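Thioredoxin (TrxA-1) (PDB 3TCO) probably reduces protein disulfides as a thioredoxin, through a redox-active cysteine pair that can close into a disulfide. Local coordinates at residues A[78-83]-A[88-93]; A[59-64]-A[71-76]. All blocks are in the same frame, centred on the assembly; numbering follows the deposited sequence.

Contact 1 (A[78-83]-A[88-93]); sequences TTLIFV and VDSLVG. With EDO (1,2-ethanediol), chain E.
Val88 wedges against Ile81 and Val83: its CG2 sits between the CG2 methyls of both, 3.6 Å from that of Ile81, and its CG1 lies 3.7 Å from Val83 CB. It crosses both side chains at about a right angle. With chi1 at -56°, CG2 falls between the backbone N and carbonyl carbon of Val88, turned onto Ile81. Further along the same face, Ile81 extends CD1 to 3.7 Å from Leu91 CD1, so that one isoleucine fills the hollow between Val88 and Leu91; helix 97-107 packs over Ile81 through Thr103 and Tyr107. The backbones form the C-terminal antiparallel hairpin of the thioredoxin fold, with 88-92 on the outermost strand. A classic beta bulge opens the pairing: Val88 and Asp89 both face Ile81, whose O takes a nearly straight bond from Val88 N (2.8 Å, 169° at the hydrogen) and a weak one from Asp89 N. On the opposite face Ser90 is the bump, its OG seated between Thr78 CG2 (3.4 Å) and Leu80 CD2 (3.5 Å). A water fills the notch at the other end, accepting from Thr79 OG1 and donating to Leu91 O and Gly93 O; Thr79 OG1 also bonds Tyr39 OH.

Contact 2 (A[59-64]-A[71-76]); sequences LNVDEN and YSVLNI
Val61 touches Val73 and Ile76 through branched aliphatic groups, with the flat groups lying to the side. The backbone carbonyl of Asn60 is approached from opposite faces of its plane, by Glu63 N on one and Asn64 ND2 on the other; the side-chain hydrogen bond from Asn64 ND2 to Asn60 O is 2.9 Å, its donor tilted 26° from the carbonyl plane. The Asn60 side-chain oxygen also accepts weak bonds from Asp62 N and Glu63 N, across the turn that carries Val61. Tyr71, beyond the junction, meets Phe82 edge to face. Helix 65-70 joins the two segments and ends in a Schellman motif with Ser72 at C-prime, after which the chain doubles back past Val61 toward strand 78-83 of the thioredoxin fold. The approach is wide at the backbone, 8.5 Å between the CA atoms of Val61 and Val73. Val61 meets Ile76 obliquely: its CG1 rests 4.0 Å from Ile76 CG2 and 4.4 Å from Val73 CG1, while its CG2 lies 4.2 Å from Ile76 CD1. With chi1 at 54°, CG2 of Ile76 is anti to its carbonyl carbon and CG1 lies between N and that carbon; both branches reach Val61. Ala68 of the helix touches both Val61 and Val73.

Contact 2 closes before contact 1 opens along the chain, and their centres lie 12 Å apart. Contact is direct at four points: Phe82 CZ is 3.7 Å from Tyr71 CZ, Leu80 CD1 4.1 Å from Tyr71 CG, Thr78 OG1 3.9 Å from Val73 CG1, and Val92 CG1 4.1 Å from Asn75 CB. A hydrogen bond from Thr78 OG1 to Asn75 O joins them as well. Ile76 also touches Cys33, which forms a disulfide with Cys36, and Asp62 OD2 bonds Trp32 NE1, so contact 2 borders the probable redox site. Pro77, between 71-76 and 78-83, matches the cis-proline position of thioredoxins. The ethanediol, bonded to Val83 O, sits at the other end of the hairpin.

Contact 1 (A[78-83]-A[88-93])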
loop_
_atom_site.group_PDB
_atom_site.type_symbol
_atom_site.label_atom_id
_atom_site.label_comp_id
_atom_site.label_asym_id
_atom_site.label_seq_id
_atom_site.Cartn_x
_atom_site.Cartn_y
_atom_site.Cartn_z
ATOM N N THR A 78 -0.443 7.061 3.260
ATOM C CA THR A 78 -1.630 6.322 3.673
ATOM C C THR A 78 -1.458 4.933 3.083
ATOM O O THR A 78 -1.086 4.791 1.918
ATOM C CB THR A 78 -2.941 6.901 3.109
ATOM O OG1 THR A 78 -3.267 8.114 3.802
ATOM C CG2 THR A 78 -4.070 5.892 3.292
ATOM N N THR A 79 -1.724 3.910 3.883
ATOM C CA THR A 79 -1.597 2.547 3.399
ATOM C C THR A 79 -2.968 1.884 3.425
ATOM O O THR A 79 -3.502 1.572 4.496
ATOM C CB THR A 79 -0.622 1.736 4.283
ATOM O OG1 THR A 79 0.654 2.392 4.322
ATOM C CG2 THR A 79 -0.426 0.359 3.713
ATOM N N LEU A 80 -3.544 1.695 2.242
ATOM C CA LEU A 80 -4.841 1.045 2.111
ATOM C C LEU A 80 -4.592 -0.448 2.230
ATOM O O LEU A 80 -3.557 -0.940 1.762
ATOM C CB LEU A 80 -5.436 1.321 0.731
ATOM C CG LEU A 80 -5.551 2.796 0.323
ATOM C CD1 LEU A 80 -6.035 2.888 -1.136
ATOM C CD2 LEU A 80 -6.505 3.502 1.280
ATOM N N ILE A 81 -5.521 -1.162 2.856
ATOM C CA ILE A 81 -5.386 -2.606 2.970
ATOM C C ILE A 81 -6.642 -3.289 2.428
ATOM O O ILE A 81 -7.762 -3.034 2.887
ATOM C CB ILE A 81 -5.130 -3.046 4.423
ATOM C CG1 ILE A 81 -3.852 -2.349 4.933
ATOM C CG2 ILE A 81 -4.990 -4.586 4.480
ATOM C CD1 ILE A 81 -3.473 -2.685 6.327
ATOM N N PHE A 82 -6.438 -4.148 1.437
ATOM C CA PHE A 82 -7.540 -4.869 0.800
ATOM C C PHE A 82 -7.419 -6.360 1.039
ATOM O O PHE A 82 -6.340 -6.924 0.877
ATOM C CB PHE A 82 -7.535 -4.645 -0.713
ATOM C CG PHE A 82 -7.807 -3.223 -1.127
ATOM C CD1 PHE A 82 -6.769 -2.293 -1.218
ATOM C CD2 PHE A 82 -9.103 -2.817 -1.427
ATOM C CE1 PHE A 82 -7.024 -0.965 -1.610
ATOM C CE2 PHE A 82 -9.368 -1.486 -1.816
ATOM C CZ PHE A 82 -8.325 -0.570 -1.906
ATOM N N VAL A 83 -8.531 -6.994 1.401
ATOM C CA VAL A 83 -8.555 -8.435 1.622
ATOM C C VAL A 83 -9.771 -8.973 0.873
ATOM O O VAL A 83 -10.887 -8.495 1.057
ATOM C CB VAL A 83 -8.644 -8.781 3.135
ATOM C CG1 VAL A 83 -8.808 -10.304 3.329
ATOM C CG2 VAL A 83 -7.379 -8.306 3.847
ATOM N N VAL A 88 -10.269 -3.276 4.024
ATOM C CA VAL A 88 -10.456 -3.662 5.419
ATOM C C VAL A 88 -9.792 -2.673 6.379
ATOM O O VAL A 88 -10.013 -2.724 7.577
ATOM C CB VAL A 88 -9.903 -5.083 5.671
ATOM C CG1 VAL A 88 -10.566 -6.048 4.706
ATOM C CG2 VAL A 88 -8.375 -5.112 5.500
ATOM N N ASP A 89 -8.968 -1.781 5.853
ATOM C CA ASP A 89 -8.328 -0.771 6.696
ATOM C C ASP A 89 -7.634 0.255 5.828
ATOM O O ASP A 89 -7.420 0.038 4.636
ATOM C CB ASP A 89 -7.291 -1.401 7.642
ATOM C CG ASP A 89 -7.108 -0.606 8.944
ATOM O OD1 ASP A 89 -7.438 0.603 9.001
ATOM O OD2 ASP A 89 -6.612 -1.206 9.919
ATOM N N SER A 90 -7.299 1.379 6.445
ATOM C CA SER A 90 -6.583 2.465 5.791
ATOM C C SER A 90 -5.758 3.055 6.922
ATOM O O SER A 90 -6.322 3.584 7.881
ATOM C CB SER A 90 -7.559 3.510 5.240
ATOM O OG SER A 90 -6.854 4.589 4.634
ATOM N N LEU A 91 -4.436 2.931 6.824
ATOM C CA LEU A 91 -3.523 3.421 7.853
ATOM C C LEU A 91 -2.867 4.724 7.412
ATOM O O LEU A 91 -2.135 4.754 6.421
ATOM C CB LEU A 91 -2.454 2.367 8.127
ATOM C CG LEU A 91 -3.020 0.966 8.376
ATOM C CD1 LEU A 91 -1.895 -0.050 8.439
ATOM C CD2 LEU A 91 -3.812 0.973 9.674
ATOM N N VAL A 92 -3.126 5.792 8.163
ATOM C CA VAL A 92 -2.591 7.114 7.846
ATOM C C VAL A 92 -1.288 7.406 8.585
ATOM O O VAL A 92 -1.207 7.234 9.796
ATOM C CB VAL A 92 -3.635 8.212 8.180
ATOM C CG1 VAL A 92 -3.080 9.595 7.837
ATOM C CG2 VAL A 92 -4.935 7.947 7.404
ATOM N N GLY A 93 -0.273 7.856 7.847
ATOM C CA GLY A 93 1.019 8.158 8.446
ATOM C C GLY A 93 1.948 6.970 8.289
ATOM O O GLY A 93 1.493 5.871 7.973
HETATM C C1 EDO E . -13.457 -8.809 3.357
HETATM O O1 EDO E . -13.199 -8.975 1.961
HETATM C C2 EDO E . -12.581 -9.778 4.151
HETATM O O2 EDO E . -12.875 -11.117 3.741
HETATM O O HOH W 1 0.711 4.793 5.653
#

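Contact 2 (A[59-64]-A[71-76])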
loop_
_atom_site.group_PDB
_atom_site.type_symbol
_atom_site.label_atom_id
_atom_site.label_comp_id
_atom_site.label_asym_id
_atom_site.label_seq_id
_atom_site.Cartn_x
_atom_site.Cartn_y
_atom_site.Cartn_z
ATOM N N LEU A 59 0.972 3.544 -4.907
ATOM C CA LEU A 59 0.176 4.420 -5.752
ATOM C C LEU A 59 0.700 5.841 -5.550
ATOM O O LEU A 59 0.586 6.399 -4.459
ATOM C CB LEU A 59 -1.298 4.357 -5.350
ATOM C CG LEU A 59 -2.322 5.124 -6.200
ATOM C CD1 LEU A 59 -2.859 4.257 -7.351
ATOM C CD2 LEU A 59 -3.471 5.539 -5.288
ATOM N N ASN A 60 1.318 6.402 -6.575
ATOM C CA ASN A 60 1.786 7.772 -6.451
ATOM C C ASN A 60 0.524 8.620 -6.608
ATOM O O ASN A 60 -0.147 8.568 -7.642
ATOM C CB ASN A 60 2.801 8.100 -7.531
ATOM C CG ASN A 60 3.293 9.517 -7.430
ATOM O OD1 ASN A 60 2.510 10.455 -7.569
ATOM N ND2 ASN A 60 4.589 9.684 -7.173
ATOM N N VAL A 61 0.183 9.378 -5.572
ATOM C CA VAL A 61 -1.038 10.167 -5.607
ATOM C C VAL A 61 -1.098 11.264 -6.661
ATOM O O VAL A 61 -2.175 11.570 -7.140
ATOM C CB VAL A 61 -1.384 10.783 -4.214
ATOM C CG1 VAL A 61 -1.616 9.661 -3.189
ATOM C CG2 VAL A 61 -0.285 11.715 -3.745
ATOM N N ASP A 62 0.034 11.848 -7.043
ATOM C CA ASP A 62 -0.036 12.904 -8.058
ATOM C C ASP A 62 -0.339 12.375 -9.452
ATOM O O ASP A 62 -0.836 13.118 -10.297
ATOM C CB ASP A 62 1.242 13.741 -8.082
ATOM C CG ASP A 62 1.412 14.548 -6.825
ATOM O OD1 ASP A 62 0.375 14.908 -6.224
ATOM O OD2 ASP A 62 2.572 14.822 -6.444
ATOM N N GLU A 63 -0.049 11.104 -9.704
ATOM C CA GLU A 63 -0.364 10.524 -11.014
ATOM C C GLU A 63 -1.641 9.685 -10.991
ATOM O O GLU A 63 -2.057 9.161 -12.025
ATOM C CB GLU A 63 0.788 9.657 -11.533
ATOM C CG GLU A 63 1.943 9.495 -10.582
ATOM C CD GLU A 63 3.151 8.862 -11.251
ATOM O OE1 GLU A 63 3.540 9.332 -12.344
ATOM O OE2 GLU A 63 3.721 7.909 -10.678
ATOM N N ASN A 64 -2.268 9.571 -9.824
ATOM C CA ASN A 64 -3.490 8.781 -9.665
ATOM C C ASN A 64 -4.499 9.526 -8.799
ATOM O O ASN A 64 -5.022 8.978 -7.830
ATOM C CB ASN A 64 -3.157 7.434 -9.007
ATOM C CG ASN A 64 -2.255 6.579 -9.868
ATOM O OD1 ASN A 64 -2.688 6.037 -10.885
ATOM N ND2 ASN A 64 -0.987 6.472 -9.481
ATOM N N TYR A 71 -10.738 6.761 -2.586
ATOM C CA TYR A 71 -10.579 6.242 -1.228
ATOM C C TYR A 71 -10.274 7.319 -0.192
ATOM O O TYR A 71 -9.719 7.030 0.866
ATOM C CB TYR A 71 -9.492 5.156 -1.205
ATOM C CG TYR A 71 -9.863 3.951 -2.028
ATOM C CD1 TYR A 71 -9.416 3.817 -3.345
ATOM C CD2 TYR A 71 -10.721 2.973 -1.523
ATOM C CE1 TYR A 71 -9.814 2.748 -4.135
ATOM C CE2 TYR A 71 -11.132 1.892 -2.313
ATOM C CZ TYR A 71 -10.673 1.789 -3.615
ATOM O OH TYR A 71 -11.062 0.733 -4.410
ATOM N N SER A 72 -10.655 8.553 -0.514
ATOM C CA SER A 72 -10.462 9.713 0.348
ATOM C C SER A 72 -9.074 9.855 0.980
ATOM O O SER A 72 -8.945 10.143 2.173
ATOM C CB SER A 72 -11.531 9.725 1.443
ATOM O OG SER A 72 -11.508 8.516 2.181
ATOM N N VAL A 73 -8.034 9.672 0.180
ATOM C CA VAL A 73 -6.679 9.813 0.681
ATOM C C VAL A 73 -6.359 11.308 0.737
ATOM O O VAL A 73 -5.934 11.907 -0.255
ATOM C CB VAL A 73 -5.683 9.092 -0.237
ATOM C CG1 VAL A 73 -4.261 9.324 0.249
ATOM C CG2 VAL A 73 -6.014 7.597 -0.268
ATOM N N LEU A 74 -6.572 11.904 1.906
ATOM C CA LEU A 74 -6.328 13.335 2.095
ATOM C C LEU A 74 -4.938 13.639 2.640
ATOM O O LEU A 74 -4.410 14.740 2.446
ATOM C CB LEU A 74 -7.380 13.923 3.035
ATOM C CG LEU A 74 -8.828 13.822 2.547
ATOM C CD1 LEU A 74 -9.759 14.452 3.577
ATOM C CD2 LEU A 74 -8.972 14.525 1.196
ATOM N N ASN A 75 -4.356 12.665 3.330
ATOM C CA ASN A 75 -3.022 12.818 3.902
ATOM C C ASN A 75 -2.148 11.640 3.481
ATOM O O ASN A 75 -2.638 10.530 3.282
ATOM C CB ASN A 75 -3.098 12.854 5.431
ATOM C CG ASN A 75 -3.729 14.128 5.961
ATOM O OD1 ASN A 75 -3.055 15.147 6.128
ATOM N ND2 ASN A 75 -5.028 14.080 6.216
ATOM N N ILE A 76 -0.857 11.884 3.322
ATOM C CA ILE A 76 0.050 10.805 2.968
ATOM C C ILE A 76 1.245 10.878 3.910
ATOM O O ILE A 76 1.587 11.948 4.416
ATOM C CB ILE A 76 0.530 10.876 1.484
ATOM C CG1 ILE A 76 1.138 12.249 1.171
ATOM C CG2 ILE A 76 -0.642 10.568 0.535
ATOM C CD1 ILE A 76 1.836 12.298 -0.170
#